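Long-range contacts in organophosphorus hydrolase (Pseudomonas pseudoalcaligenes, PDB 4LE6), which probably hydrolyses organophosphate triesters at a two-zinc centre, as a member of the metallo-beta-lactamase superfamily: residues 97-102 / 213-218; 217-222 / 232-237; 103-108 / 146-151; 59-64 / 263-268. All coordinates share one frame; numbering follows the deposited sequence.

Interaction 1 (97-102 / 213-218)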
loop_
_atom_site.group_PDB
_atom_site.type_symbol
_atom_site.label_atom_id
_atom_site.label_comp_id
_atom_site.label_asym_id
_atom_site.label_seq_id
_atom_site.Cartn_x
_atom_site.Cartn_y
_atom_site.Cartn_z
ATOM N N GLY A 97 14.976 -11.193 -17.135
ATOM C CA GLY A 97 16.253 -11.818 -17.448
ATOM C C GLY A 97 16.619 -11.672 -18.926
ATOM O O GLY A 97 17.727 -11.248 -19.259
ATOM N N ASP A 98 15.692 -12.014 -19.817
ATOM C CA ASP A 98 15.925 -11.870 -21.248
ATOM C C ASP A 98 15.774 -10.430 -21.714
ATOM O O ASP A 98 16.464 -9.995 -22.622
ATOM C CB ASP A 98 14.956 -12.745 -22.053
ATOM C CG ASP A 98 15.201 -14.220 -21.851
ATOM O OD1 ASP A 98 16.264 -14.704 -22.286
ATOM O OD2 ASP A 98 14.338 -14.893 -21.250
ATOM N N ASN A 99 14.829 -9.717 -21.118
ATOM C CA ASN A 99 14.522 -8.351 -21.508
ATOM C C ASN A 99 14.239 -7.453 -20.308
ATOM O O ASN A 99 13.736 -7.908 -19.270
ATOM C CB ASN A 99 13.283 -8.327 -22.402
ATOM C CG ASN A 99 13.471 -9.110 -23.686
ATOM O OD1 ASN A 99 13.146 -10.301 -23.758
ATOM N ND2 ASN A 99 13.999 -8.447 -24.710
ATOM N N LEU A 100 14.529 -6.167 -20.464
ATOM C CA LEU A 100 14.005 -5.168 -19.543
ATOM C C LEU A 100 12.870 -4.468 -20.272
ATOM O O LEU A 100 13.082 -3.796 -21.286
ATOM C CB LEU A 100 15.078 -4.177 -19.096
ATOM C CG LEU A 100 14.621 -3.183 -18.022
ATOM C CD1 LEU A 100 14.313 -3.871 -16.677
ATOM C CD2 LEU A 100 15.668 -2.117 -17.829
ATOM N N VAL A 101 11.658 -4.652 -19.758
ATOM C CA VAL A 101 10.453 -4.256 -20.466
ATOM C C VAL A 101 9.671 -3.243 -19.658
ATOM O O VAL A 101 9.328 -3.488 -18.503
ATOM C CB VAL A 101 9.531 -5.484 -20.728
ATOM C CG1 VAL A 101 8.292 -5.067 -21.515
ATOM C CG2 VAL A 101 10.284 -6.567 -21.473
ATOM N N LEU A 102 9.348 -2.119 -20.278
ATOM C CA LEU A 102 8.534 -1.113 -19.618
ATOM C C LEU A 102 7.126 -1.133 -20.229
ATOM O O LEU A 102 6.987 -1.063 -21.447
ATOM C CB LEU A 102 9.195 0.260 -19.784
ATOM C CG LEU A 102 8.411 1.442 -19.227
ATOM C CD1 LEU A 102 8.226 1.295 -17.716
ATOM C CD2 LEU A 102 9.116 2.754 -19.578
ATOM N N GLU A 213 5.566 -15.343 -26.566
ATOM C CA GLU A 213 5.033 -15.135 -27.913
ATOM C C GLU A 213 5.584 -13.840 -28.491
ATOM O O GLU A 213 6.329 -13.860 -29.461
ATOM C CB GLU A 213 3.508 -15.109 -27.921
ATOM C CG GLU A 213 2.910 -15.963 -29.015
ATOM C CD GLU A 213 1.416 -15.782 -29.147
ATOM O OE1 GLU A 213 0.857 -14.962 -28.382
ATOM O OE2 GLU A 213 0.804 -16.457 -30.011
ATOM N N LEU A 214 5.228 -12.714 -27.885
ATOM C CA LEU A 214 5.844 -11.443 -28.242
ATOM C C LEU A 214 7.311 -11.435 -27.822
ATOM O O LEU A 214 8.193 -11.029 -28.582
ATOM C CB LEU A 214 5.107 -10.309 -27.548
ATOM C CG LEU A 214 5.650 -8.901 -27.769
ATOM C CD1 LEU A 214 5.485 -8.479 -29.227
ATOM C CD2 LEU A 214 4.921 -7.966 -26.843
ATOM N N LEU A 215 7.545 -11.851 -26.583
ATOM C CA LEU A 215 8.883 -12.030 -26.031
ATOM C C LEU A 215 8.820 -13.241 -25.120
ATOM O O LEU A 215 7.730 -13.691 -24.780
ATOM C CB LEU A 215 9.301 -10.818 -25.216
ATOM C CG LEU A 215 9.555 -9.518 -25.966
ATOM C CD1 LEU A 215 9.721 -8.435 -24.939
ATOM C CD2 LEU A 215 10.803 -9.636 -26.874
ATOM N N PRO A 216 9.977 -13.784 -24.723
ATOM C CA PRO A 216 9.918 -14.916 -23.787
ATOM C C PRO A 216 9.145 -14.533 -22.516
ATOM O O PRO A 216 9.503 -13.547 -21.882
ATOM C CB PRO A 216 11.397 -15.196 -23.478
ATOM C CG PRO A 216 12.141 -14.682 -24.699
ATOM C CD PRO A 216 11.360 -13.460 -25.124
ATOM N N GLY A 217 8.075 -15.260 -22.208
ATOM C CA GLY A 217 7.311 -15.042 -20.996
ATOM C C GLY A 217 6.256 -13.962 -21.137
ATOM O O GLY A 217 5.499 -13.700 -20.211
ATOM N N VAL A 218 6.193 -13.346 -22.309
ATOM C CA VAL A 218 5.329 -12.183 -22.516
ATOM C C VAL A 218 4.379 -12.411 -23.680
ATOM O O VAL A 218 4.804 -12.751 -24.782
ATOM C CB VAL A 218 6.137 -10.916 -22.784
ATOM C CG1 VAL A 218 5.222 -9.700 -22.728
ATOM C CG2 VAL A 218 7.251 -10.779 -21.753
HETATM O O HOH W 1 11.437 -11.323 -22.061
#

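Interaction 2 (217-222 / 232-237)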
loop_
_atom_site.group_PDB
_atom_site.type_symbol
_atom_site.label_atom_id
_atom_site.label_comp_id
_atom_site.label_asym_id
_atom_site.label_seq_id
_atom_site.Cartn_x
_atom_site.Cartn_y
_atom_site.Cartn_z
ATOM N N GLY A 217 8.075 -15.260 -22.208
ATOM C CA GLY A 217 7.311 -15.042 -20.996
ATOM C C GLY A 217 6.256 -13.962 -21.137
ATOM O O GLY A 217 5.499 -13.700 -20.211
ATOM N N VAL A 218 6.193 -13.346 -22.309
ATOM C CA VAL A 218 5.329 -12.183 -22.516
ATOM C C VAL A 218 4.379 -12.411 -23.680
ATOM O O VAL A 218 4.804 -12.751 -24.782
ATOM C CB VAL A 218 6.137 -10.916 -22.784
ATOM C CG1 VAL A 218 5.222 -9.700 -22.728
ATOM C CG2 VAL A 218 7.251 -10.779 -21.753
ATOM N N SER A 219 3.093 -12.209 -23.424
ATOM C CA SER A 219 2.068 -12.408 -24.451
ATOM C C SER A 219 1.008 -11.304 -24.389
ATOM O O SER A 219 0.862 -10.630 -23.381
ATOM C CB SER A 219 1.404 -13.773 -24.295
ATOM O OG SER A 219 0.907 -13.929 -22.987
ATOM N N LEU A 220 0.282 -11.134 -25.488
ATOM C CA LEU A 220 -0.771 -10.135 -25.602
ATOM C C LEU A 220 -2.114 -10.670 -25.143
ATOM O O LEU A 220 -2.478 -11.787 -25.475
ATOM C CB LEU A 220 -0.922 -9.739 -27.068
ATOM C CG LEU A 220 -0.050 -8.570 -27.488
ATOM C CD1 LEU A 220 1.413 -8.874 -27.204
ATOM C CD2 LEU A 220 -0.277 -8.284 -28.963
ATOM N N VAL A 221 -2.868 -9.845 -24.429
ATOM C CA VAL A 221 -4.232 -10.168 -24.065
ATOM C C VAL A 221 -5.112 -9.013 -24.541
ATOM O O VAL A 221 -5.165 -7.965 -23.887
ATOM C CB VAL A 221 -4.366 -10.381 -22.549
ATOM C CG1 VAL A 221 -5.830 -10.573 -22.157
ATOM C CG2 VAL A 221 -3.518 -11.584 -22.111
ATOM N N ALA A 222 -5.775 -9.190 -25.688
ATOM C CA ALA A 222 -6.613 -8.128 -26.249
ATOM C C ALA A 222 -7.679 -7.776 -25.227
ATOM O O ALA A 222 -8.235 -8.685 -24.616
ATOM C CB ALA A 222 -7.267 -8.579 -27.564
ATOM N N SER A 232 -3.918 -5.621 -23.036
ATOM C CA SER A 232 -3.309 -5.992 -21.767
ATOM C C SER A 232 -2.130 -6.922 -22.041
ATOM O O SER A 232 -2.100 -7.570 -23.079
ATOM C CB SER A 232 -4.338 -6.692 -20.870
ATOM O OG SER A 232 -5.468 -5.864 -20.677
ATOM N N TYR A 233 -1.165 -6.994 -21.125
ATOM C CA TYR A 233 0.009 -7.839 -21.345
ATOM C C TYR A 233 0.192 -8.856 -20.226
ATOM O O TYR A 233 0.195 -8.506 -19.053
ATOM C CB TYR A 233 1.264 -6.974 -21.512
ATOM C CG TYR A 233 1.185 -6.046 -22.711
ATOM C CD1 TYR A 233 1.397 -6.515 -24.003
ATOM C CD2 TYR A 233 0.871 -4.709 -22.550
ATOM C CE1 TYR A 233 1.313 -5.670 -25.097
ATOM C CE2 TYR A 233 0.792 -3.858 -23.620
ATOM C CZ TYR A 233 1.010 -4.342 -24.898
ATOM O OH TYR A 233 0.927 -3.473 -25.964
ATOM N N LEU A 234 0.380 -10.115 -20.612
ATOM C CA LEU A 234 0.538 -11.198 -19.652
ATOM C C LEU A 234 2.007 -11.628 -19.566
ATOM O O LEU A 234 2.653 -11.887 -20.593
ATOM C CB LEU A 234 -0.345 -12.375 -20.062
ATOM C CG LEU A 234 -0.356 -13.601 -19.157
ATOM C CD1 LEU A 234 -0.972 -13.270 -17.808
ATOM C CD2 LEU A 234 -1.125 -14.714 -19.871
ATOM N N PHE A 235 2.504 -11.665 -18.329
ATOM C CA PHE A 235 3.848 -12.113 -17.985
ATOM C C PHE A 235 3.720 -13.385 -17.155
ATOM O O PHE A 235 2.932 -13.428 -16.200
ATOM C CB PHE A 235 4.582 -11.031 -17.183
ATOM C CG PHE A 235 4.914 -9.820 -17.987
ATOM C CD1 PHE A 235 3.954 -8.867 -18.261
ATOM C CD2 PHE A 235 6.177 -9.656 -18.515
ATOM C CE1 PHE A 235 4.263 -7.769 -19.049
ATOM C CE2 PHE A 235 6.486 -8.572 -19.288
ATOM C CZ PHE A 235 5.526 -7.632 -19.566
ATOM N N LYS A 236 4.461 -14.418 -17.538
ATOM C CA LYS A 236 4.448 -15.710 -16.849
ATOM C C LYS A 236 5.865 -16.166 -16.549
ATOM O O LYS A 236 6.715 -16.171 -17.442
ATOM C CB LYS A 236 3.831 -16.783 -17.736
ATOM C CG LYS A 236 2.376 -16.572 -18.106
ATOM C CD LYS A 236 1.847 -17.838 -18.801
ATOM C CE LYS A 236 0.967 -17.516 -19.998
ATOM N NZ LYS A 236 0.693 -18.729 -20.847
ATOM N N SER A 237 6.111 -16.569 -15.309
ATOM C CA SER A 237 7.394 -17.134 -14.923
ATOM C C SER A 237 7.170 -18.019 -13.706
ATOM O O SER A 237 6.444 -17.623 -12.795
ATOM C CB SER A 237 8.369 -16.001 -14.577
ATOM O OG SER A 237 9.574 -16.520 -14.034
HETATM O O HOH W 2 2.680 -14.714 -21.141
#

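Interaction 3 (103-108 / 146-151)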
loop_
_atom_site.group_PDB
_atom_site.type_symbol
_atom_site.label_atom_id
_atom_site.label_comp_id
_atom_site.label_asym_id
_atom_site.label_seq_id
_atom_site.Cartn_x
_atom_site.Cartn_y
_atom_site.Cartn_z
ATOM N N ILE A 103 6.092 -1.245 -19.398
ATOM C CA ILE A 103 4.709 -1.170 -19.859
ATOM C C ILE A 103 4.109 0.169 -19.422
ATOM O O ILE A 103 3.993 0.436 -18.215
ATOM C CB ILE A 103 3.852 -2.317 -19.296
ATOM C CG1 ILE A 103 4.515 -3.672 -19.568
ATOM C CG2 ILE A 103 2.474 -2.301 -19.923
ATOM C CD1 ILE A 103 5.437 -4.164 -18.468
ATOM N N ASP A 104 3.737 0.969 -20.424
ATOM C CA ASP A 104 3.262 2.344 -20.297
ATOM C C ASP A 104 4.346 3.248 -19.738
ATOM O O ASP A 104 5.362 2.763 -19.253
ATOM C CB ASP A 104 1.951 2.410 -19.526
ATOM C CG ASP A 104 0.803 1.800 -20.310
ATOM O OD1 ASP A 104 0.966 1.638 -21.541
ATOM O OD2 ASP A 104 -0.262 1.502 -19.719
ATOM N N THR A 105 4.154 4.556 -19.861
ATOM C CA THR A 105 5.232 5.502 -19.609
ATOM C C THR A 105 4.786 6.740 -18.870
ATOM O O THR A 105 5.560 7.691 -18.711
ATOM C CB THR A 105 5.886 5.976 -20.926
ATOM O OG1 THR A 105 4.970 6.804 -21.663
ATOM C CG2 THR A 105 6.302 4.801 -21.753
ATOM N N GLY A 106 3.558 6.729 -18.375
ATOM C CA GLY A 106 3.020 7.907 -17.730
ATOM C C GLY A 106 2.750 9.029 -18.726
ATOM O O GLY A 106 2.704 8.796 -19.944
ATOM N N ALA A 107 2.577 10.244 -18.207
ATOM C CA ALA A 107 1.999 11.356 -18.961
ATOM C C ALA A 107 2.992 12.446 -19.321
ATOM O O ALA A 107 2.618 13.421 -19.967
ATOM C CB ALA A 107 0.869 11.971 -18.163
ATOM N N ALA A 108 4.240 12.301 -18.885
ATOM C CA ALA A 108 5.190 13.407 -18.976
ATOM C C ALA A 108 4.496 14.676 -18.479
ATOM O O ALA A 108 3.946 14.677 -17.381
ATOM C CB ALA A 108 5.691 13.556 -20.405
ATOM N N CYS A 146 2.501 9.643 -23.505
ATOM C CA CYS A 146 3.259 10.894 -23.566
ATOM C C CYS A 146 4.651 10.770 -22.935
ATOM O O CYS A 146 5.561 11.517 -23.285
ATOM C CB CYS A 146 2.512 12.026 -22.880
ATOM S SG CYS A 146 1.262 12.806 -23.936
ATOM N N GLY A 147 4.811 9.827 -22.015
ATOM C CA GLY A 147 6.079 9.638 -21.339
ATOM C C GLY A 147 7.191 9.114 -22.243
ATOM O O GLY A 147 8.341 9.033 -21.829
ATOM N N LEU A 148 6.856 8.780 -23.485
ATOM C CA LEU A 148 7.852 8.352 -24.460
ATOM C C LEU A 148 8.812 9.470 -24.865
ATOM O O LEU A 148 9.858 9.205 -25.453
ATOM C CB LEU A 148 7.163 7.826 -25.720
ATOM C CG LEU A 148 6.585 6.421 -25.596
ATOM C CD1 LEU A 148 5.666 6.166 -26.780
ATOM C CD2 LEU A 148 7.694 5.350 -25.511
ATOM N N VAL A 149 8.426 10.714 -24.610
ATOM C CA VAL A 149 9.204 11.869 -25.076
ATOM C C VAL A 149 9.572 12.814 -23.919
ATOM O O VAL A 149 8.703 13.201 -23.118
ATOM C CB VAL A 149 8.437 12.649 -26.175
ATOM C CG1 VAL A 149 9.291 13.790 -26.746
ATOM C CG2 VAL A 149 7.998 11.705 -27.292
ATOM N N ASN A 150 10.862 13.143 -23.829
ATOM C CA ASN A 150 11.396 14.080 -22.829
ATOM C C ASN A 150 11.063 15.512 -23.202
ATOM O O ASN A 150 10.692 15.783 -24.339
ATOM C CB ASN A 150 12.918 13.945 -22.735
ATOM C CG ASN A 150 13.358 12.610 -22.143
ATOM O OD1 ASN A 150 12.690 12.060 -21.271
ATOM N ND2 ASN A 150 14.491 12.094 -22.607
ATOM N N ALA A 151 11.220 16.433 -22.256
ATOM C CA ALA A 151 10.811 17.814 -22.477
ATOM C C ALA A 151 11.569 18.448 -23.627
ATOM O O ALA A 151 11.043 19.329 -24.293
ATOM C CB ALA A 151 10.993 18.644 -21.209
#

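Interaction 4 (59-64 / 263-268)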
loop_
_atom_site.group_PDB
_atom_site.type_symbol
_atom_site.label_atom_id
_atom_site.label_comp_id
_atom_site.label_asym_id
_atom_site.label_seq_id
_atom_site.Cartn_x
_atom_site.Cartn_y
_atom_site.Cartn_z
ATOM N N ALA A 59 -16.099 12.764 -10.333
ATOM C CA ALA A 59 -16.872 11.541 -10.206
ATOM C C ALA A 59 -17.961 11.476 -11.277
ATOM O O ALA A 59 -18.448 10.397 -11.604
ATOM C CB ALA A 59 -17.495 11.466 -8.812
ATOM N N SER A 60 -18.348 12.633 -11.811
ATOM C CA SER A 60 -19.399 12.711 -12.830
ATOM C C SER A 60 -18.995 12.021 -14.140
ATOM O O SER A 60 -19.835 11.784 -15.006
ATOM C CB SER A 60 -19.740 14.175 -13.132
ATOM O OG SER A 60 -18.631 14.821 -13.748
ATOM N N LEU A 61 -17.711 11.717 -14.300
ATOM C CA LEU A 61 -17.261 10.986 -15.486
ATOM C C LEU A 61 -17.577 9.493 -15.410
ATOM O O LEU A 61 -17.434 8.776 -16.405
ATOM C CB LEU A 61 -15.757 11.179 -15.706
ATOM C CG LEU A 61 -15.365 12.625 -16.041
ATOM C CD1 LEU A 61 -13.857 12.787 -16.062
ATOM C CD2 LEU A 61 -15.984 13.078 -17.372
ATOM N N LEU A 62 -17.987 9.007 -14.239
ATOM C CA LEU A 62 -18.388 7.605 -14.120
ATOM C C LEU A 62 -19.874 7.570 -14.374
ATOM O O LEU A 62 -20.593 8.385 -13.828
ATOM C CB LEU A 62 -18.078 7.041 -12.738
ATOM C CG LEU A 62 -16.605 6.985 -12.355
ATOM C CD1 LEU A 62 -16.497 6.707 -10.869
ATOM C CD2 LEU A 62 -15.880 5.924 -13.167
ATOM N N LYS A 63 -20.334 6.637 -15.201
ATOM C CA LYS A 63 -21.744 6.588 -15.582
ATOM C C LYS A 63 -22.348 5.191 -15.441
ATOM O O LYS A 63 -21.626 4.190 -15.386
ATOM C CB LYS A 63 -21.902 7.082 -17.024
ATOM C CG LYS A 63 -21.819 8.600 -17.164
ATOM C CD LYS A 63 -23.068 9.290 -16.604
ATOM C CE LYS A 63 -22.937 10.818 -16.595
ATOM N NZ LYS A 63 -22.403 11.359 -15.295
ATOM N N GLY A 64 -23.674 5.133 -15.381
ATOM C CA GLY A 64 -24.382 3.876 -15.217
ATOM C C GLY A 64 -24.765 3.625 -13.769
ATOM O O GLY A 64 -25.225 2.538 -13.418
ATOM N N PHE A 263 -16.791 4.625 -17.938
ATOM C CA PHE A 263 -16.064 5.884 -17.915
ATOM C C PHE A 263 -16.398 6.702 -19.169
ATOM O O PHE A 263 -16.396 6.168 -20.281
ATOM C CB PHE A 263 -14.574 5.569 -17.835
ATOM C CG PHE A 263 -13.687 6.773 -17.719
ATOM C CD1 PHE A 263 -13.894 7.733 -16.746
ATOM C CD2 PHE A 263 -12.601 6.912 -18.561
ATOM C CE1 PHE A 263 -13.050 8.834 -16.650
ATOM C CE2 PHE A 263 -11.751 7.995 -18.456
ATOM C CZ PHE A 263 -11.974 8.954 -17.512
ATOM N N GLU A 264 -16.671 7.994 -19.000
ATOM C CA GLU A 264 -17.097 8.829 -20.124
ATOM C C GLU A 264 -16.105 8.804 -21.289
ATOM O O GLU A 264 -16.490 8.976 -22.432
ATOM C CB GLU A 264 -17.297 10.280 -19.690
ATOM C CG GLU A 264 -18.301 11.028 -20.573
ATOM C CD GLU A 264 -19.739 10.780 -20.160
ATOM O OE1 GLU A 264 -19.987 9.804 -19.424
ATOM O OE2 GLU A 264 -20.627 11.565 -20.559
ATOM N N PHE A 265 -14.833 8.588 -20.987
ATOM C CA PHE A 265 -13.796 8.618 -22.020
ATOM C C PHE A 265 -13.312 7.229 -22.464
ATOM O O PHE A 265 -12.288 7.107 -23.152
ATOM C CB PHE A 265 -12.639 9.500 -21.557
ATOM C CG PHE A 265 -13.015 10.955 -21.440
ATOM C CD1 PHE A 265 -13.626 11.617 -22.494
ATOM C CD2 PHE A 265 -12.784 11.651 -20.270
ATOM C CE1 PHE A 265 -13.987 12.953 -22.386
ATOM C CE2 PHE A 265 -13.136 12.984 -20.161
ATOM C CZ PHE A 265 -13.742 13.634 -21.220
ATOM N N ASP A 266 -14.058 6.188 -22.093
ATOM C CA ASP A 266 -14.008 4.950 -22.854
ATOM C C ASP A 266 -14.488 5.289 -24.269
ATOM O O ASP A 266 -15.541 5.898 -24.434
ATOM C CB ASP A 266 -14.931 3.888 -22.251
ATOM C CG ASP A 266 -14.444 3.369 -20.917
ATOM O OD1 ASP A 266 -13.221 3.324 -20.686
ATOM O OD2 ASP A 266 -15.300 2.991 -20.091
ATOM N N VAL A 267 -13.736 4.904 -25.295
ATOM C CA VAL A 267 -14.184 5.160 -26.668
ATOM C C VAL A 267 -15.478 4.407 -26.973
ATOM O O VAL A 267 -16.370 4.940 -27.617
ATOM C CB VAL A 267 -13.121 4.767 -27.705
ATOM C CG1 VAL A 267 -13.687 4.888 -29.134
ATOM C CG2 VAL A 267 -11.882 5.632 -27.526
ATOM N N ASP A 268 -15.566 3.178 -26.486
ATOM C CA ASP A 268 -16.755 2.354 -26.636
ATOM C C ASP A 268 -17.108 1.722 -25.288
ATOM O O ASP A 268 -16.520 0.711 -24.889
ATOM C CB ASP A 268 -16.487 1.267 -27.673
ATOM C CG ASP A 268 -17.715 0.480 -28.004
ATOM O OD1 ASP A 268 -18.550 0.227 -27.093
ATOM O OD2 ASP A 268 -17.855 0.143 -29.193
#

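Interaction 1 (97-102 / 213-218)
Leu215 reaches across to the 97-102 segment, where its CD1 sits between Val101 CG2 and Asn99 CG while CD2 rests on the O and N of the Asn99 amide. Leu215 CD1 lies 4.0 Å from Val101 CG2, the two side chains running antiparallel to one another, and Leu215 CD2 is 4.0 Å from Asn99 OD1. With CG anti to its carbonyl carbon (chi1 -68°), Leu215 holds both methyls out toward the 97-102 segment. The Asn99 side chain crosses Leu215 at a slant and Pro216 at about a right angle, with Pro216 CD 3.9 Å from Asn99 OD1. One water ties this corner together: it donates to Asn99 OD1 at 2.6 Å and to Pro216 O at 3.0 Å. The other end of the amide is held by Asp133, which accepts from Asn99 ND2 and so helps to fix the rotation of the group. In the metallo-beta-lactamase alpha-beta/beta-alpha sandwich, this is where the start of strand 100-103 in one sheet meets the connection leading into strand 218-222 of the other. That connection is folded by a type II turn from Leu215 to Val218, closed by Val218 N donating to Leu215 O at 2.9 Å, and by a classic beta bulge that sets Leu214 and Leu215 together against Val218. Toward the surface, Asp98 brings OD2 obliquely against the proline, 3.7 Å from Pro216 CB.

Interaction 2 (217-222 / 232-237)
Val218 lies beside the Phe235 ring, the two side chains sharing a direction, and fits its fork over the ring's rim. Its CG1 sits over one face as a CH-pi contact, 4.1 Å from the ring centroid, while CG2 presses against Phe235 CE2 at 3.4 Å. Phe235 CG stands anti to its carbonyl carbon (chi1 -69°), which puts the ring beside Val218. Further along the same face of the sheet, Leu220 lies next to Tyr233 and brings CD1 to the ring edge, 3.8 Å from Tyr233 CE1. On the opposite face Val221 CG2 leans on Leu234 CB at 3.9 Å, and Ser219 OG fits against that same CB at 3.5 Å. A water bridges Ser219 OG to Leu234 O, to which it donates. Between the two faces runs an antiparallel ladder, in which Ser219 and Leu234 exchange both bonds of a hydrogen-bonded pair, the one from Leu234 N nearly straight at 168°. At the hairpin's open end Gly217 O accepts from Lys236 N at 3.0 Å. This hairpin forms one margin of its six-stranded sheet: strand 231-237 also pairs antiparallel with 240-246, while Val218, Tyr233 and Phe235 pack on Leu136 of strand 134-136 in the opposing sheet, and both rings also meet Ile103 of strand 100-103.

Interaction 3 (103-108 / 146-151)
Beside the dinuclear zinc site, the loop after strand 100-103 packs against the chain leaving the helix 142-145, which follows the metal-binding histidines His139 and His141 and carries the zinc ligands Asp143 and His144. Gly147 meets Thr105 and Gly106 backbone to backbone. Its N donates to Gly106 O at 3.1 Å, a bent bond with the donor well above the carbonyl plane, and its CA points a hydrogen almost straight at Thr105 O, 3.3 Å away. Thr105 turns OG1 in between its backbone N and carbonyl carbon (chi1 69°), which places the hydroxyl 3.0 Å from Gly147 N; a hydrogen bond joins OG1 to His144 O. The Thr105 methyl CG2 meets Leu148 CD2 at 4.0 Å, the two side chains crossing at about a right angle. Such loops at the strand ends carry the metal site in the metallo-beta-lactamase fold, and here Asp104 OD2 bonds to ND1 of His144, a second-shell contact that probably helps orient this zinc ligand. Further out, Cys146 CB lies 3.2 Å from Ala107 O, while Cys146 SG forms the disulfide with Cys110. Ala108 CB lies 3.5 Å from Cys146 O.

Interaction 4 (59-64 / 263-268)
Leu61 occupies the apolar centre, lying alongside Phe263 with the two side chains aligned. Its CB comes within 3.7 Å of Phe263 CE1, and its branched end slants on to Phe265, where Leu61 CD2 lies 4.0 Å from Phe265 CE2. The same CD2 touches Glu264 CB at 3.9 Å. Phe263 sends CG anti to its own backbone N (chi1 -177°), which lays the ring beside Leu61; Leu62 CD2 makes a looser contact with it. The backbones form an antiparallel bridge at the non-hydrogen-bonded pair Leu62-Phe263, flanked by Glu264 N donating to Leu61 O at 2.8 Å in the carbonyl plane. Phe263 also opens a type I turn that ends at Asp266, braced by Phe263 N donating to Asp266 OD2 at 3.1 Å; the other oxygen, OD1, bonds to ND1 of the zinc ligand His226. At the outer edge Lys63 bends back so that NZ donates to Ser60 O at 2.6 Å. Glu264 OE1 lies 3.1 Å from Lys63 CG but 5.0 Å from Lys63 NZ. The opposite charges may therefore attract at a distance without a salt bridge, whereas Asp266, gripping both the turn and His226, probably helps hold this zinc ligand in position and polarise its ring.

Interactions 1 and 2 share Gly217 and Val218 and touch directly, Leu214 of the first packing on Leu220 of the second. Interaction 1 is a surface contact between the start of strand 100-103 and the turn leading into the other sheet, made by side chains and a water, whereas interaction 2 is a partly buried ladder of backbone bonds within one sheet. Interaction 3 continues from strand 100-103, where Ile103 packs on Tyr233 and Phe235 of interaction 2, but its own grip is mostly backbone around a glycine. Interaction 4, on the opposite side of the chain's centre from interaction 1, combines one bridging backbone bond with leucine-phenylalanine packing and a charged rim. Interactions 3 and 4 approach the zinc site by different loops, through second-shell carboxylates Asp104 and Asp266.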